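Local coordinates for LbpB B-lobe (Moraxella bovis, PDB 3UAQ), which probably binds host lactoferrin at the bacterial surface, as a lipoprotein whose N-lobe pairs a handle domain with a beta barrel, at residues 110-115 with 125-130; 132-137 with 148-153; 303-308 with 323-328. All coordinates share one frame; numbering follows the deposited sequence.

Contact 1 (110-115 with 125-130); sequences KIYQSD and WIFTGL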
loop_
_atom_site.group_PDB
_atom_site.type_symbol
_atom_site.label_atom_id
_atom_site.label_comp_id
_atom_site.label_asym_id
_atom_site.label_seq_id
_atom_site.Cartn_x
_atom_site.Cartn_y
_atom_site.Cartn_z
ATOM N N LYS A 110 10.267 -7.116 8.767
ATOM C CA LYS A 110 9.045 -6.741 8.059
ATOM C C LYS A 110 8.805 -5.244 8.202
ATOM O O LYS A 110 8.844 -4.704 9.313
ATOM C CB LYS A 110 7.848 -7.535 8.591
ATOM C CG LYS A 110 6.473 -7.021 8.142
ATOM C CD LYS A 110 6.000 -7.640 6.818
ATOM C CE LYS A 110 4.513 -7.350 6.541
ATOM N NZ LYS A 110 4.271 -6.328 5.469
ATOM N N ILE A 111 8.564 -4.582 7.073
ATOM C CA ILE A 111 8.382 -3.130 7.047
ATOM C C ILE A 111 6.913 -2.723 6.931
ATOM O O ILE A 111 6.207 -3.161 6.017
ATOM C CB ILE A 111 9.172 -2.496 5.882
ATOM C CG1 ILE A 111 10.676 -2.537 6.184
ATOM C CG2 ILE A 111 8.713 -1.072 5.638
ATOM C CD1 ILE A 111 11.557 -2.580 4.958
ATOM N N TYR A 112 6.459 -1.881 7.858
ATOM C CA TYR A 112 5.101 -1.352 7.804
ATOM C C TYR A 112 5.126 0.118 7.407
ATOM O O TYR A 112 5.995 0.881 7.841
ATOM C CB TYR A 112 4.394 -1.519 9.148
ATOM C CG TYR A 112 4.329 -2.950 9.624
ATOM C CD1 TYR A 112 3.229 -3.750 9.337
ATOM C CD2 TYR A 112 5.367 -3.504 10.365
ATOM C CE1 TYR A 112 3.168 -5.073 9.774
ATOM C CE2 TYR A 112 5.314 -4.825 10.805
ATOM C CZ TYR A 112 4.214 -5.603 10.505
ATOM O OH TYR A 112 4.162 -6.910 10.939
ATOM N N GLN A 113 4.161 0.514 6.589
ATOM C CA GLN A 113 4.132 1.870 6.069
ATOM C C GLN A 113 2.708 2.306 5.763
ATOM O O GLN A 113 1.808 1.473 5.617
ATOM C CB GLN A 113 4.987 1.961 4.806
ATOM C CG GLN A 113 4.736 0.827 3.814
ATOM C CD GLN A 113 5.597 0.934 2.571
ATOM O OE1 GLN A 113 5.567 1.946 1.865
ATOM N NE2 GLN A 113 6.371 -0.114 2.295
ATOM N N SER A 114 2.517 3.619 5.660
ATOM C CA SER A 114 1.200 4.190 5.419
ATOM C C SER A 114 0.690 3.842 4.027
ATOM O O SER A 114 1.480 3.640 3.105
ATOM C CB SER A 114 1.243 5.706 5.613
ATOM O OG SER A 114 1.279 6.045 6.991
ATOM N N ASP A 115 -0.631 3.765 3.884
ATOM C CA ASP A 115 -1.255 3.486 2.592
ATOM C C ASP A 115 -1.150 4.684 1.652
ATOM O O ASP A 115 -1.379 5.823 2.062
ATOM C CB ASP A 115 -2.719 3.076 2.779
ATOM C CG ASP A 115 -2.866 1.633 3.227
ATOM O OD1 ASP A 115 -1.873 1.057 3.723
ATOM O OD2 ASP A 115 -3.977 1.076 3.082
ATOM N N TRP A 125 4.040 7.384 7.772
ATOM C CA TRP A 125 5.176 6.797 8.456
ATOM C C TRP A 125 5.662 5.540 7.759
ATOM O O TRP A 125 5.062 5.078 6.788
ATOM C CB TRP A 125 4.802 6.474 9.902
ATOM C CG TRP A 125 3.440 5.858 10.048
ATOM C CD1 TRP A 125 2.290 6.491 10.425
ATOM C CD2 TRP A 125 3.088 4.489 9.823
ATOM N NE1 TRP A 125 1.244 5.601 10.455
ATOM C CE2 TRP A 125 1.706 4.363 10.087
ATOM C CE3 TRP A 125 3.806 3.356 9.430
ATOM C CZ2 TRP A 125 1.028 3.151 9.968
ATOM C CZ3 TRP A 125 3.132 2.153 9.314
ATOM C CH2 TRP A 125 1.757 2.061 9.581
ATOM N N ILE A 126 6.760 4.995 8.272
ATOM C CA ILE A 126 7.288 3.726 7.798
ATOM C C ILE A 126 8.303 3.247 8.815
ATOM O O ILE A 126 9.195 4.004 9.191
ATOM C CB ILE A 126 7.957 3.891 6.426
ATOM C CG1 ILE A 126 8.748 2.637 6.046
ATOM C CG2 ILE A 126 8.854 5.119 6.427
ATOM C CD1 ILE A 126 9.192 2.638 4.597
ATOM N N PHE A 127 8.166 2.003 9.270
ATOM C CA PHE A 127 9.009 1.497 10.359
ATOM C C PHE A 127 9.215 -0.022 10.359
ATOM O O PHE A 127 8.436 -0.776 9.762
ATOM C CB PHE A 127 8.417 1.900 11.710
ATOM C CG PHE A 127 7.196 1.116 12.090
ATOM C CD1 PHE A 127 7.296 0.002 12.910
ATOM C CD2 PHE A 127 5.944 1.481 11.616
ATOM C CE1 PHE A 127 6.162 -0.732 13.258
ATOM C CE2 PHE A 127 4.806 0.754 11.961
ATOM C CZ PHE A 127 4.915 -0.354 12.782
ATOM N N THR A 128 10.281 -0.456 11.030
ATOM C CA THR A 128 10.462 -1.858 11.389
ATOM C C THR A 128 10.637 -1.891 12.892
ATOM O O THR A 128 11.087 -0.904 13.493
ATOM C CB THR A 128 11.727 -2.472 10.775
ATOM O OG1 THR A 128 12.160 -1.689 9.655
ATOM C CG2 THR A 128 11.447 -3.900 10.327
ATOM N N GLY A 129 10.316 -3.026 13.503
ATOM C CA GLY A 129 10.074 -3.062 14.931
ATOM C C GLY A 129 8.566 -2.916 15.015
ATOM O O GLY A 129 7.830 -3.616 14.302
ATOM N N LEU A 130 8.077 -2.059 15.901
ATOM C CA LEU A 130 8.838 -1.473 16.986
ATOM C C LEU A 130 8.138 -2.012 18.221
ATOM O O LEU A 130 7.256 -1.350 18.789
ATOM C CB LEU A 130 8.738 0.053 16.955
ATOM C CG LEU A 130 9.676 0.782 15.994
ATOM C CD1 LEU A 130 9.044 2.053 15.424
ATOM C CD2 LEU A 130 10.978 1.094 16.711
#
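Tyr-112 and Phe-127 face each other as the hydrogen-bonded pair of an antiparallel beta hairpin, in which the short strand 112-113 edges the longer strand 121-128 in the handle domain of the N-lobe. The pair is closed by Tyr-112 N to Phe-127 O at 3.0 Å and by the return bond from Phe-127 N to Tyr-112 O at 2.8 Å. Their side chains share one side of the sheet. The two rings run nearly parallel, planes 24° apart, yet are slid so far that they barely overlap, and the closest approach is made by Tyr-112 CB, 3.6 Å from Phe-127 CE2. On the other side of the sheet Gln-113 and Ile-126 form the next, non-hydrogen-bonded pair, and Ile-111 CG2 meets Ile-126 CG1 at 3.7 Å; helix 95-105 covers this side.

Ser-114 carries the pairing one step further. Its N donates to Trp-125 O (3.1 Å), while its OG accepts from Trp-125 N (3.2 Å). With CG held between the backbone N and the carbonyl carbon (chi1 43°), the Trp-125 indole folds back along the neighbouring strand: OG of Ser-114 sits over one face, and CZ3 approaches Gln-113 N. Phe-221 stacks on Phe-127 and meets the Trp-125 ring at a steep angle, and Pro-231 touches Tyr-112, Trp-125 and Phe-127.

Hydrogen bonding is thus carried by backbone groups plus one serine hydroxyl, whereas the aromatic side chains meet Phe-221 and Pro-231 on one side, and Ile-111 and Ile-126 pack beneath helix 95-105 on the other.

Contact 2 (132-137 with 148-153); sequences PDETIK and YTKGDG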
loop_
_atom_site.group_PDB
_atom_site.type_symbol
_atom_site.label_atom_id
_atom_site.label_comp_id
_atom_site.label_asym_id
_atom_site.label_seq_id
_atom_site.Cartn_x
_atom_site.Cartn_y
_atom_site.Cartn_z
ATOM N N PRO A 132 8.213 -2.839 21.851
ATOM C CA PRO A 132 8.940 -2.381 23.042
ATOM C C PRO A 132 9.335 -3.519 23.988
ATOM O O PRO A 132 10.309 -3.379 24.739
ATOM C CB PRO A 132 7.942 -1.428 23.710
ATOM C CG PRO A 132 7.083 -0.938 22.583
ATOM C CD PRO A 132 6.922 -2.145 21.703
ATOM N N ASP A 133 8.592 -4.622 23.950
ATOM C CA ASP A 133 8.942 -5.806 24.732
ATOM C C ASP A 133 10.290 -6.347 24.267
ATOM O O ASP A 133 10.986 -7.049 25.000
ATOM C CB ASP A 133 7.865 -6.887 24.586
ATOM C CG ASP A 133 7.550 -7.211 23.126
ATOM O OD1 ASP A 133 7.305 -6.268 22.341
ATOM O OD2 ASP A 133 7.545 -8.407 22.758
ATOM N N GLU A 134 10.654 -5.993 23.040
ATOM C CA GLU A 134 11.874 -6.470 22.417
ATOM C C GLU A 134 12.911 -5.352 22.397
ATOM O O GLU A 134 12.786 -4.382 21.649
ATOM C CB GLU A 134 11.576 -6.956 20.998
ATOM C CG GLU A 134 12.465 -8.103 20.536
ATOM C CD GLU A 134 11.936 -8.785 19.289
ATOM O OE1 GLU A 134 10.716 -8.696 19.022
ATOM O OE2 GLU A 134 12.745 -9.413 18.578
ATOM N N THR A 135 13.937 -5.506 23.227
ATOM C CA THR A 135 14.954 -4.478 23.433
ATOM C C THR A 135 16.315 -4.883 22.883
ATOM O O THR A 135 16.552 -6.049 22.565
ATOM C CB THR A 135 15.140 -4.169 24.937
ATOM O OG1 THR A 135 14.572 -5.225 25.724
ATOM C CG2 THR A 135 14.473 -2.857 25.309
ATOM N N ILE A 136 17.210 -3.906 22.792
ATOM C CA ILE A 136 18.595 -4.152 22.415
ATOM C C ILE A 136 19.552 -3.395 23.332
ATOM O O ILE A 136 19.510 -2.164 23.412
ATOM C CB ILE A 136 18.869 -3.761 20.953
ATOM C CG1 ILE A 136 18.304 -4.822 20.008
ATOM C CG2 ILE A 136 20.360 -3.604 20.722
ATOM C CD1 ILE A 136 18.768 -4.676 18.576
ATOM N N LYS A 137 20.415 -4.140 24.018
ATOM C CA LYS A 137 21.334 -3.555 24.991
ATOM C C LYS A 137 22.802 -3.686 24.583
ATOM O O LYS A 137 23.263 -4.766 24.208
ATOM C CB LYS A 137 21.118 -4.185 26.369
ATOM C CG LYS A 137 20.807 -5.669 26.301
ATOM C CD LYS A 137 20.837 -6.303 27.672
ATOM C CE LYS A 137 21.893 -7.377 27.735
ATOM N NZ LYS A 137 21.921 -7.993 29.082
ATOM N N TYR A 148 17.964 0.232 23.963
ATOM C CA TYR A 148 17.010 0.880 23.079
ATOM C C TYR A 148 15.998 -0.114 22.531
ATOM O O TYR A 148 16.342 -1.236 22.181
ATOM C CB TYR A 148 17.739 1.550 21.914
ATOM C CG TYR A 148 18.469 2.825 22.284
ATOM C CD1 TYR A 148 17.863 4.063 22.129
ATOM C CD2 TYR A 148 19.764 2.790 22.784
ATOM C CE1 TYR A 148 18.525 5.235 22.463
ATOM C CE2 TYR A 148 20.435 3.959 23.119
ATOM C CZ TYR A 148 19.808 5.178 22.957
ATOM O OH TYR A 148 20.460 6.347 23.288
ATOM N N THR A 149 14.742 0.304 22.456
ATOM C CA THR A 149 13.723 -0.512 21.813
ATOM C C THR A 149 14.182 -0.898 20.405
ATOM O O THR A 149 14.535 -0.035 19.604
ATOM C CB THR A 149 12.379 0.235 21.758
ATOM O OG1 THR A 149 11.701 0.080 23.015
ATOM C CG2 THR A 149 11.504 -0.309 20.636
ATOM N N LYS A 150 14.192 -2.193 20.108
ATOM C CA LYS A 150 14.689 -2.661 18.816
ATOM C C LYS A 150 13.811 -2.238 17.638
ATOM O O LYS A 150 12.584 -2.401 17.667
ATOM C CB LYS A 150 14.857 -4.180 18.806
ATOM C CG LYS A 150 15.169 -4.740 17.422
ATOM C CD LYS A 150 15.271 -6.254 17.445
ATOM C CE LYS A 150 15.657 -6.810 16.083
ATOM N NZ LYS A 150 15.627 -8.300 16.073
ATOM N N GLY A 151 14.461 -1.719 16.598
ATOM C CA GLY A 151 13.775 -1.265 15.402
ATOM C C GLY A 151 13.923 0.236 15.197
ATOM O O GLY A 151 14.435 0.944 16.066
ATOM N N ASP A 152 13.468 0.728 14.048
ATOM C CA ASP A 152 13.573 2.150 13.738
ATOM C C ASP A 152 12.501 2.565 12.736
ATOM O O ASP A 152 11.982 1.737 11.975
ATOM C CB ASP A 152 14.976 2.485 13.211
ATOM C CG ASP A 152 15.920 2.971 14.311
ATOM O OD1 ASP A 152 15.533 3.895 15.061
ATOM O OD2 ASP A 152 17.049 2.434 14.421
ATOM N N GLY A 153 12.166 3.850 12.743
ATOM C CA GLY A 153 11.141 4.344 11.847
ATOM C C GLY A 153 11.301 5.793 11.429
ATOM O O GLY A 153 12.216 6.493 11.860
#
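Ile-136 lies obliquely across the base of Lys-150, at the start of an antiparallel beta hairpin formed by strands 135-138 and 146-159 on the surface of the handle domain. The lysine is drawn out straight, CG anti to the backbone N (chi1 171°), and its aliphatic part gives the isoleucine a hydrocarbon flank: Ile-136 CG1 comes to 3.7 Å from Lys-150 CB, while CD1 rests 3.8 Å from Lys-150 CG. Glu-134, also extended beyond CG, lies beside the same lysine and points the same way. The charged ends come together only loosely, Glu-134 OE2 standing 4.0 Å from Lys-150 NZ, a long salt bridge that probably adds no more than a loose charge attraction. The other carboxylate oxygen of Glu-134 has a weak, long ion pair with Arg-131.

Beneath these side chains the backbone does the fastening. Lys-150 N donates to Glu-134 O at 3.0 Å. Ile-136 and Tyr-148 form a hydrogen-bonded pair, each N reaching the other's O at 2.9 Å. Although the side chains of this pair leave the sheet on the same side, the tyrosine ring extends clear of the facing strand and touches Arg-64.

Thr-135 and Thr-149 make the adjacent non-hydrogen-bonded pair, but their side chains diverge. Thr-149 points away from the facing strand, and Glu-215 and Val-216 from a loop touch it. Its hydroxyl lies near the proline that precedes the hairpin, with OG1 of Thr-149 3.7 Å from Pro-132 CA and 4.1 Å from Pro-132 CB.

Contact 3 (303-308 with 323-328); sequences KNADNR and GKFLTN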
loop_
_atom_site.group_PDB
_atom_site.type_symbol
_atom_site.label_atom_id
_atom_site.label_comp_id
_atom_site.label_asym_id
_atom_site.label_seq_id
_atom_site.Cartn_x
_atom_site.Cartn_y
_atom_site.Cartn_z
ATOM N N LYS A 303 0.475 21.749 23.401
ATOM C CA LYS A 303 1.243 22.896 22.920
ATOM C C LYS A 303 0.957 23.191 21.460
ATOM O O LYS A 303 0.782 22.275 20.654
ATOM C CB LYS A 303 2.746 22.667 23.098
ATOM C CG LYS A 303 3.177 22.373 24.516
ATOM C CD LYS A 303 2.728 23.462 25.474
ATOM C CE LYS A 303 3.243 23.198 26.883
ATOM N NZ LYS A 303 2.529 24.003 27.907
ATOM N N ASN A 304 0.927 24.474 21.125
ATOM C CA ASN A 304 0.816 24.906 19.742
ATOM C C ASN A 304 2.100 24.660 18.979
ATOM O O ASN A 304 3.121 24.262 19.555
ATOM C CB ASN A 304 0.517 26.402 19.672
ATOM C CG ASN A 304 -0.802 26.768 20.310
ATOM O OD1 ASN A 304 -1.528 25.908 20.812
ATOM N ND2 ASN A 304 -1.121 28.059 20.297
ATOM N N ALA A 305 2.030 24.891 17.673
ATOM C CA ALA A 305 3.209 25.130 16.867
ATOM C C ALA A 305 2.995 26.511 16.263
ATOM O O ALA A 305 2.557 26.640 15.117
ATOM C CB ALA A 305 3.338 24.082 15.778
ATOM N N ASP A 306 3.265 27.548 17.056
ATOM C CA ASP A 306 3.044 28.932 16.630
ATOM C C ASP A 306 4.066 29.327 15.573
ATOM O O ASP A 306 5.276 29.342 15.837
ATOM C CB ASP A 306 3.120 29.893 17.821
ATOM C CG ASP A 306 2.089 29.580 18.898
ATOM O OD1 ASP A 306 0.876 29.741 18.632
ATOM O OD2 ASP A 306 2.493 29.193 20.018
ATOM N N ASN A 307 3.582 29.631 14.372
ATOM C CA ASN A 307 4.481 29.940 13.268
ATOM C C ASN A 307 5.489 28.824 13.032
ATOM O O ASN A 307 6.641 29.087 12.696
ATOM C CB ASN A 307 5.222 31.251 13.534
ATOM C CG ASN A 307 4.397 32.465 13.178
ATOM O OD1 ASN A 307 3.867 32.562 12.072
ATOM N ND2 ASN A 307 4.271 33.395 14.120
ATOM N N ARG A 308 5.054 27.584 13.222
ATOM C CA ARG A 308 5.919 26.425 13.031
ATOM C C ARG A 308 5.208 25.347 12.218
ATOM O O ARG A 308 5.507 24.153 12.343
ATOM C CB ARG A 308 6.381 25.866 14.383
ATOM C CG ARG A 308 7.267 26.824 15.173
ATOM C CD ARG A 308 7.334 26.466 16.653
ATOM N NE ARG A 308 8.018 25.199 16.911
ATOM C CZ ARG A 308 9.338 25.071 17.037
ATOM N NH1 ARG A 308 10.128 26.130 16.912
ATOM N NH2 ARG A 308 9.869 23.879 17.277
ATOM N N GLY A 323 1.764 18.938 4.308
ATOM C CA GLY A 323 2.692 19.740 5.084
ATOM C C GLY A 323 3.035 19.120 6.423
ATOM O O GLY A 323 2.705 17.962 6.685
ATOM N N LYS A 324 3.690 19.903 7.274
ATOM C CA LYS A 324 4.171 19.435 8.563
ATOM C C LYS A 324 4.163 20.581 9.556
ATOM O O LYS A 324 4.082 21.750 9.178
ATOM C CB LYS A 324 5.604 18.931 8.431
ATOM C CG LYS A 324 6.542 19.973 7.828
ATOM C CD LYS A 324 7.860 20.064 8.587
ATOM C CE LYS A 324 8.698 21.242 8.082
ATOM N NZ LYS A 324 8.911 21.185 6.609
ATOM N N PHE A 325 4.242 20.240 10.834
ATOM C CA PHE A 325 4.500 21.230 11.868
ATOM C C PHE A 325 5.185 20.553 13.045
ATOM O O PHE A 325 5.060 19.338 13.237
ATOM C CB PHE A 325 3.215 21.949 12.305
ATOM C CG PHE A 325 2.254 21.085 13.086
ATOM C CD1 PHE A 325 2.518 20.735 14.406
ATOM C CD2 PHE A 325 1.071 20.651 12.509
ATOM C CE1 PHE A 325 1.629 19.947 15.120
ATOM C CE2 PHE A 325 0.178 19.867 13.222
ATOM C CZ PHE A 325 0.460 19.516 14.527
ATOM N N LEU A 326 5.933 21.340 13.808
ATOM C CA LEU A 326 6.608 20.846 14.995
ATOM C C LEU A 326 6.347 21.822 16.129
ATOM O O LEU A 326 6.573 23.029 15.994
ATOM C CB LEU A 326 8.110 20.713 14.753
ATOM C CG LEU A 326 8.945 20.388 15.997
ATOM C CD1 LEU A 326 8.724 18.943 16.431
ATOM C CD2 LEU A 326 10.423 20.659 15.748
ATOM N N THR A 327 5.863 21.300 17.248
ATOM C CA THR A 327 5.385 22.147 18.335
ATOM C C THR A 327 6.461 23.033 18.974
ATOM O O THR A 327 7.661 22.841 18.753
ATOM C CB THR A 327 4.695 21.306 19.403
ATOM O OG1 THR A 327 5.541 20.207 19.767
ATOM C CG2 THR A 327 3.378 20.758 18.852
ATOM N N ASN A 328 6.011 24.004 19.766
ATOM C CA ASN A 328 6.890 24.989 20.404
ATOM C C ASN A 328 7.967 24.376 21.302
ATOM O O ASN A 328 9.114 24.833 21.303
ATOM C CB ASN A 328 6.065 25.997 21.213
ATOM C CG ASN A 328 5.264 26.934 20.333
ATOM O OD1 ASN A 328 5.486 27.007 19.125
ATOM N ND2 ASN A 328 4.342 27.673 20.935
#
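Asn-328 is gripped by three hydrogen bonds from the segment 303-308. Its backbone N donates to Asn-304 O at 2.9 Å, its OD1 accepts from Asp-306 N at 3.1 Å, and its ND2 donates to Asp-306 OD2 at 2.6 Å. Asp-306 OD2 takes this bond on its anti side and lies close to the amide plane of Asn-328, although the carboxylate and amide planes stand 40° apart. The second carboxylate oxygen, OD1, is met on its syn side by Asn-304 ND2 at 3.1 Å, so both oxygens of Asp-306 are engaged by asparagine amides. Asn-304 OD1 accepts in turn from Ala-288 N.

These bonds lie at one end of the hairpin of strands 305-314 and 320-326 in the N-lobe beta barrel, where the chain turns a corner through a type II beta turn from Ala-305 to Arg-308. After the corner the strands are joined by Leu-326 N to Arg-308 O at 3.2 Å.

Arg-308 bends back over its partner strand, the kink lying at chi3 (67°), and directs NE and NH2 to main-chain carbonyls. NE gives its better bond to Leu-326 O at 2.8 Å; the bonds from NE and NH2 to Thr-327 O are both weak. Asn-328 CA lies over one face of the guanidinium. Thr-327 OG1 is tied to Val-332 N and Ser-331 OG. On the apolar side Ala-305 CB packs on Phe-325 CD1 at 3.7 Å, with Ala-286 and the Tyr-271 ring also touching the phenylalanine.

From the N terminus, contact 1 comes first: it closes the short hairpin loop between 110-115 and 125-130. Contact 2 follows almost at once, closing the loop from 132-137 to 148-153, and contact 3 closes a third loop much later, between 303-308 and 323-328. The three lie in series, with none nested or crossed. Contacts 1 and 2 meet in one handle sheet, where strands 121-128 and 146-159 are neighbours: Thr-128 N probably bonds to Asp-152 O, 2.9 Å away, and Leu-130 packs on Gly-151. Contact 3 belongs to the barrel on the opposite side of the chain's centre, about 24 Å from contact 1 and 28 Å from contact 2 between centres, and touches neither.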